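PDB 2O0Y: transcriptional regulator from Rhodococcus sp., which probably binds DNA and regulates transcription as an IclR-family transcription factor. Local coordinates for residues P37-L41 and K42-E46; T48-K52 and T53-R57; E249-A253 and I254-G258. All blocks are in the same frame, centred on the assembly; numbering follows the deposited sequence.

Contact 1 of 3, residues P37-L41 and K42-E46; sequences PTRSL and KELVE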
# COMPACT_ATOMS: atom_id res chain seq x y z
N PRO B 37 -13.28 -8.16 4.93
CA PRO B 37 -11.95 -7.68 5.34
C PRO B 37 -11.63 -7.94 6.83
O PRO B 37 -10.43 -7.97 7.21
CB PRO B 37 -12.01 -6.17 5.03
CG PRO B 37 -13.48 -5.84 5.11
CD PRO B 37 -14.19 -7.05 4.58
N THR B 38 -12.67 -8.16 7.67
CA THR B 38 -12.44 -8.52 9.07
C THR B 38 -13.28 -9.74 9.37
O THR B 38 -14.30 -9.95 8.71
CB THR B 38 -12.83 -7.39 10.07
OG1 THR B 38 -14.25 -7.25 10.04
CG2 THR B 38 -12.22 -6.02 9.65
N ARG B 39 -12.86 -10.55 10.35
CA ARG B 39 -13.60 -11.78 10.76
C ARG B 39 -13.51 -11.85 12.26
O ARG B 39 -12.44 -11.55 12.82
CB ARG B 39 -12.86 -13.01 10.22
CG ARG B 39 -12.93 -13.12 8.68
CD ARG B 39 -14.37 -13.38 8.20
NE ARG B 39 -14.38 -13.85 6.82
CZ ARG B 39 -15.39 -14.41 6.20
NH1 ARG B 39 -16.59 -14.51 6.79
NH2 ARG B 39 -15.22 -14.81 4.94
N SER B 40 -14.60 -12.28 12.90
CA SER B 40 -14.63 -12.53 14.33
C SER B 40 -14.10 -13.92 14.56
O SER B 40 -14.02 -14.75 13.64
CB SER B 40 -16.06 -12.52 14.82
OG SER B 40 -16.75 -13.61 14.20
N LEU B 41 -13.79 -14.24 15.80
CA LEU B 41 -13.30 -15.57 16.10
C LEU B 41 -14.34 -16.65 15.67
O LEU B 41 -13.97 -17.69 15.12
CB LEU B 41 -13.00 -15.65 17.64
CG LEU B 41 -12.67 -17.02 18.25
CD1 LEU B 41 -11.34 -17.54 17.64
CD2 LEU B 41 -12.60 -16.90 19.78
N LYS B 42 -15.62 -16.39 15.91
CA LYS B 42 -16.69 -17.33 15.51
C LYS B 42 -16.67 -17.57 14.03
O LYS B 42 -16.86 -18.72 13.57
CB LYS B 42 -18.07 -16.79 15.95
CG LYS B 42 -19.25 -17.84 15.88
CD LYS B 42 -20.46 -17.28 16.60
CE LYS B 42 -21.62 -18.23 16.61
NZ LYS B 42 -22.08 -18.46 15.21
N GLU B 43 -16.46 -16.53 13.23
CA GLU B 43 -16.34 -16.73 11.81
C GLU B 43 -15.12 -17.61 11.45
O GLU B 43 -15.18 -18.42 10.52
CB GLU B 43 -16.23 -15.39 11.07
CG GLU B 43 -17.54 -14.61 11.04
CD GLU B 43 -17.40 -13.31 10.28
OE1 GLU B 43 -16.77 -12.40 10.82
OE2 GLU B 43 -17.93 -13.21 9.13
N LEU B 44 -13.98 -17.41 12.12
CA LEU B 44 -12.77 -18.20 11.81
C LEU B 44 -12.97 -19.65 12.16
O LEU B 44 -12.57 -20.56 11.39
CB LEU B 44 -11.55 -17.63 12.51
CG LEU B 44 -11.26 -16.17 12.04
CD1 LEU B 44 -10.12 -15.63 12.90
CD2 LEU B 44 -10.90 -16.05 10.52
N VAL B 45 -13.66 -19.90 13.27
CA VAL B 45 -14.03 -21.30 13.63
C VAL B 45 -15.00 -21.91 12.65
O VAL B 45 -14.78 -23.04 12.17
CB VAL B 45 -14.62 -21.38 15.07
CG1 VAL B 45 -15.17 -22.80 15.39
CG2 VAL B 45 -13.54 -20.98 16.03
N GLU B 46 -16.07 -21.19 12.34
CA GLU B 46 -17.09 -21.69 11.37
C GLU B 46 -16.52 -21.94 9.97
O GLU B 46 -16.87 -22.92 9.30
CB GLU B 46 -18.21 -20.67 11.27
CG GLU B 46 -19.12 -20.77 12.51
CD GLU B 46 -20.22 -19.74 12.54
OE1 GLU B 46 -20.19 -18.75 11.76
OE2 GLU B 46 -21.09 -19.96 13.39
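Glu43 reaches back from the first turn of helix 41-48 to both Arg39 and Ser40. Its CB lies 3.4 Å from Ser40 O. Its CG rests against Ser40 OG, alongside the hydroxyl. CG is anti to the carbonyl carbon (chi1 -72°) and the chain runs straight on beyond it, which carries the carboxylate back over the strand end. There the two oxygens have different partners. OE1 accepts from Ser40 N at 3.0 Å, on its anti side and a little out of the carboxylate plane. OE2 takes the Arg39 NH1 hydrogen at 3.0 Å and completes a salt bridge. The donor stands well above the carboxylate plane, while OE2 lies close to the guanidinium plane. The two flat groups are turned 67° apart, and the side chains cross at about a right angle.

Ser40 is the N-cap: its OG accepts from Glu43 N at 3.1 Å. These reciprocal bonds make a capping box, which fixes where the helix starts. Leu44 N then bonds to Ser40 O, and Val45 N to Leu41 O, as the regular turns begin. On the apolar side Leu44 CD2 packs 3.6 Å from Arg39 CB.

Arg39 NE donates to Leu31 O, a second hold on the guanidinium. The short, weakly bonded strand 38-40 is outermost, within this chain, in the three-stranded antiparallel sheet, and Arg39 pairs through its backbone with Tyr76 of strand 75-78. Leu44 touches Leu31, Phe32 and Val59, and Leu41 and Val45 pack on Val55 of helix 52-64.

Contact 2 of 3, residues T48-K52 and T53-R57; sequences TKLPK and TTVVR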
# COMPACT_ATOMS: atom_id res chain seq x y z
N THR B 48 -13.34 -22.51 9.10
CA THR B 48 -12.36 -23.59 9.04
C THR B 48 -12.83 -24.93 9.58
O THR B 48 -12.19 -25.94 9.28
CB THR B 48 -11.08 -23.25 9.83
OG1 THR B 48 -11.42 -23.02 11.20
CG2 THR B 48 -10.31 -22.02 9.24
N LYS B 49 -13.89 -24.95 10.40
CA LYS B 49 -14.33 -26.15 11.09
C LYS B 49 -13.24 -26.72 12.01
O LYS B 49 -13.25 -27.90 12.38
CB LYS B 49 -14.86 -27.20 10.09
CG LYS B 49 -16.05 -26.76 9.27
CD LYS B 49 -16.59 -27.95 8.41
CE LYS B 49 -17.76 -27.54 7.49
NZ LYS B 49 -18.88 -26.93 8.27
N LEU B 50 -12.31 -25.86 12.42
CA LEU B 50 -11.30 -26.23 13.42
C LEU B 50 -11.85 -26.04 14.82
O LEU B 50 -12.70 -25.16 15.04
CB LEU B 50 -10.05 -25.34 13.24
CG LEU B 50 -9.16 -25.63 12.02
CD1 LEU B 50 -8.03 -24.61 11.89
CD2 LEU B 50 -8.60 -27.04 12.06
N PRO B 51 -11.34 -26.81 15.80
CA PRO B 51 -11.80 -26.59 17.15
C PRO B 51 -11.44 -25.20 17.63
O PRO B 51 -10.35 -24.71 17.34
CB PRO B 51 -10.98 -27.60 17.95
CG PRO B 51 -10.59 -28.64 16.98
CD PRO B 51 -10.36 -27.91 15.72
N LYS B 52 -12.35 -24.60 18.38
CA LYS B 52 -12.17 -23.24 18.85
C LYS B 52 -10.83 -23.05 19.57
O LYS B 52 -10.17 -22.05 19.35
CB LYS B 52 -13.34 -22.86 19.76
CG LYS B 52 -13.34 -21.37 20.12
CD LYS B 52 -14.21 -21.14 21.28
CE LYS B 52 -14.44 -19.67 21.46
NZ LYS B 52 -15.77 -19.50 22.03
N THR B 53 -10.43 -23.98 20.45
CA THR B 53 -9.12 -23.87 21.15
C THR B 53 -7.92 -23.85 20.18
O THR B 53 -6.94 -23.14 20.41
CB THR B 53 -8.91 -24.99 22.22
OG1 THR B 53 -8.97 -26.27 21.56
CG2 THR B 53 -9.98 -24.93 23.28
N THR B 54 -8.02 -24.60 19.09
CA THR B 54 -7.01 -24.60 18.03
C THR B 54 -6.98 -23.25 17.34
O THR B 54 -5.92 -22.67 17.20
CB THR B 54 -7.30 -25.69 17.00
OG1 THR B 54 -7.29 -26.92 17.69
CG2 THR B 54 -6.29 -25.70 15.84
N VAL B 55 -8.15 -22.74 16.94
CA VAL B 55 -8.19 -21.39 16.34
C VAL B 55 -7.67 -20.30 17.28
O VAL B 55 -6.92 -19.41 16.85
CB VAL B 55 -9.59 -20.98 15.84
CG1 VAL B 55 -9.50 -19.57 15.17
CG2 VAL B 55 -10.09 -21.99 14.76
N VAL B 56 -8.08 -20.34 18.55
CA VAL B 56 -7.64 -19.34 19.53
C VAL B 56 -6.11 -19.36 19.61
O VAL B 56 -5.48 -18.30 19.60
CB VAL B 56 -8.30 -19.57 20.90
CG1 VAL B 56 -7.70 -18.64 22.02
CG2 VAL B 56 -9.79 -19.40 20.80
N ARG B 57 -5.50 -20.53 19.70
CA ARG B 57 -4.04 -20.61 19.77
C ARG B 57 -3.35 -20.04 18.51
O ARG B 57 -2.34 -19.33 18.59
CB ARG B 57 -3.61 -22.06 20.00
CG ARG B 57 -2.15 -22.36 19.73
CD ARG B 57 -1.69 -23.70 20.38
NE ARG B 57 -2.56 -24.86 20.12
CZ ARG B 57 -2.96 -25.34 18.93
NH1 ARG B 57 -2.64 -24.73 17.78
NH2 ARG B 57 -3.75 -26.42 18.89
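Val55 CG2 rests on Leu50 CB, 3.7 Å away. The same methyl lies 3.9 Å from Thr48 OG1, and the Thr48 and Val55 side chains cross at a slant. CG2 of Val55 is anti to its own carbonyl carbon, which puts this methyl, beside the backbone N, against Leu50 and Thr48. Thr48 OG1 sits between the backbone N and the carbonyl carbon (chi1 60°). From there it accepts from Leu50 N at 3.2 Å, which makes an ST turn. Its stronger partner is Leu44 O, one turn earlier in helix 41-48. A valine in place of Thr48 would probably leave Leu50 N without its acceptor and Leu44 O without the hydroxyl, setting the turn freer to move.

Residues 49-51 link the two helices of the helix-turn-helix. Helix 52-64 is in the position of the recognition helix, which probably enters the DNA groove. Lys49, the first residue past helix 41-48, has positive phi, and Pro51 is the N-cap of helix 52-64. The ring of Pro51 lies aslant to Thr54, and its CB, CG and CD are all 3.8 Å from Thr54 OG1. Pro51 O accepts from Val55 N at 3.0 Å, and Lys52 O from Val56 N at 2.8 Å. Lys52 lays its CG 4.1 Å from Val56 CG2, again at a slant. Arg24 of helix 18-29 touches Leu50 and Thr54, while Leu28 of that helix touches Thr48 and Val55.

Contact 3 of 3, residues E249-A253 and I254-G258; sequences EEISA and IGLPG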
# COMPACT_ATOMS: atom_id res chain seq x y z
N GLU B 249 -11.94 -6.23 -24.27
CA GLU B 249 -12.86 -7.31 -23.97
C GLU B 249 -12.05 -8.54 -23.58
O GLU B 249 -12.35 -9.19 -22.59
CB GLU B 249 -13.73 -7.60 -25.19
CG GLU B 249 -14.76 -6.49 -25.48
CD GLU B 249 -15.66 -6.72 -26.71
OE1 GLU B 249 -15.44 -7.71 -27.47
OE2 GLU B 249 -16.60 -5.90 -26.93
N GLU B 250 -11.03 -8.87 -24.39
CA GLU B 250 -10.16 -10.04 -24.17
C GLU B 250 -9.39 -9.95 -22.85
O GLU B 250 -9.28 -10.92 -22.14
CB GLU B 250 -9.18 -10.19 -25.32
CG GLU B 250 -9.87 -10.63 -26.64
CD GLU B 250 -9.04 -10.36 -27.88
OE1 GLU B 250 -7.82 -10.28 -27.78
OE2 GLU B 250 -9.63 -10.23 -28.97
N ILE B 251 -8.83 -8.78 -22.55
CA ILE B 251 -8.09 -8.54 -21.30
C ILE B 251 -9.01 -8.63 -20.07
O ILE B 251 -8.67 -9.24 -19.03
CB ILE B 251 -7.34 -7.14 -21.36
CG1 ILE B 251 -6.17 -7.21 -22.36
CG2 ILE B 251 -6.84 -6.74 -20.01
CD1 ILE B 251 -5.66 -5.79 -22.75
N SER B 252 -10.20 -8.06 -20.16
CA SER B 252 -11.15 -8.16 -19.06
C SER B 252 -11.56 -9.63 -18.90
O SER B 252 -11.72 -10.10 -17.77
CB SER B 252 -12.38 -7.27 -19.28
OG SER B 252 -12.04 -5.90 -19.14
N ALA B 253 -11.72 -10.36 -20.01
CA ALA B 253 -12.04 -11.81 -19.89
C ALA B 253 -10.97 -12.60 -19.14
O ALA B 253 -11.31 -13.45 -18.33
CB ALA B 253 -12.33 -12.46 -21.24
N ILE B 254 -9.70 -12.32 -19.43
CA ILE B 254 -8.55 -12.96 -18.77
C ILE B 254 -8.47 -12.51 -17.31
O ILE B 254 -8.30 -13.34 -16.41
CB ILE B 254 -7.22 -12.58 -19.51
CG1 ILE B 254 -7.14 -13.32 -20.84
CG2 ILE B 254 -5.97 -12.93 -18.70
CD1 ILE B 254 -6.18 -12.68 -21.83
N GLY B 255 -8.53 -11.20 -17.07
CA GLY B 255 -8.58 -10.70 -15.72
C GLY B 255 -7.25 -10.07 -15.35
O GLY B 255 -6.23 -10.41 -15.95
N LEU B 256 -7.27 -9.16 -14.36
CA LEU B 256 -6.06 -8.44 -14.00
C LEU B 256 -5.79 -8.62 -12.51
O LEU B 256 -6.08 -7.73 -11.74
CB LEU B 256 -6.20 -6.96 -14.34
CG LEU B 256 -6.20 -6.62 -15.85
CD1 LEU B 256 -6.70 -5.22 -16.05
CD2 LEU B 256 -4.78 -6.76 -16.43
N PRO B 257 -5.24 -9.78 -12.12
CA PRO B 257 -4.95 -10.07 -10.71
C PRO B 257 -4.09 -8.96 -10.13
O PRO B 257 -3.09 -8.56 -10.72
CB PRO B 257 -4.18 -11.38 -10.80
CG PRO B 257 -4.73 -12.05 -12.04
CD PRO B 257 -4.83 -10.91 -13.00
N GLY B 258 -4.47 -8.41 -8.99
CA GLY B 258 -3.68 -7.29 -8.46
C GLY B 258 -4.35 -5.96 -8.63
O GLY B 258 -4.14 -5.06 -7.84
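Ile254 N and Gly255 N make the last two backbone hydrogen bonds at the end of helix 237-254. Ile254 N, on the final residue of the helix, donates to Glu250 O at 3.1 Å. This bond is somewhat bent, and its donor is tilted from the carbonyl plane. Gly255 N, just past the end, makes the final bond. It donates to Ile251 O at 2.8 Å, and the bond is nearly straight, with an N-H...O angle of 171°. The side chain of Ile254 packs on the same carbonyl that accepts from its backbone: its CG1 and CD1 pass 3.5 and 3.6 Å from Glu250 O.

The apolar contact is between Ile251 CG2 and Leu256 CD2, which meet at 4.1 Å, methyl to methyl, with the side chains set at a slant. CG2 of Ile251 is anti to the backbone N, while Leu256 CG is anti to the carbonyl carbon (chi1 -70°). CD2 is the part of Leu256 that reaches Ile251.

The helix stops at Gly255, the first residue to leave helical backbone angles. Its phi is positive, at 107°. A side chain in this conformation would press against the carbonyl oxygen of Ile254, so the site calls for glycine. This end belongs to the C-terminal part of the protein, where the helix packs against the six-stranded antiparallel sheet of the IclR C-terminal domain, a member of the GAF clan.

Ser252 OG accepts from Val213 N, and Ile251, Ser252 and Leu256 all touch Leu212 of strand 205-213. Ile251 and Ile254 pack on Ile102 of helix 97-110, and Ile254 also touches Val99. Past the turn, Pro257 O accepts from Trp93 NE1.

The contacts come in series along the chain. Contacts 1 and 2 belong to the helix-turn-helix domain, and their centres are about 11 Å apart. Helix 41-48 follows strand 38-40, and helix 52-64 follows the loop after it. The two contacts touch directly: Leu41 CD2 packs on Lys52 CE at 3.7 Å, and Val45 CG1 lies 3.4 Å from Leu50 O. Both lie at the N-terminal starts of successive helices, and this packing joins the two helices in one domain that probably binds DNA. Contact 3 lies apart, at the end of helix 237-254 beside the six-stranded sheet. Its centre is about 31 Å from that of contact 1 and about 37 Å from that of contact 2, with no touch.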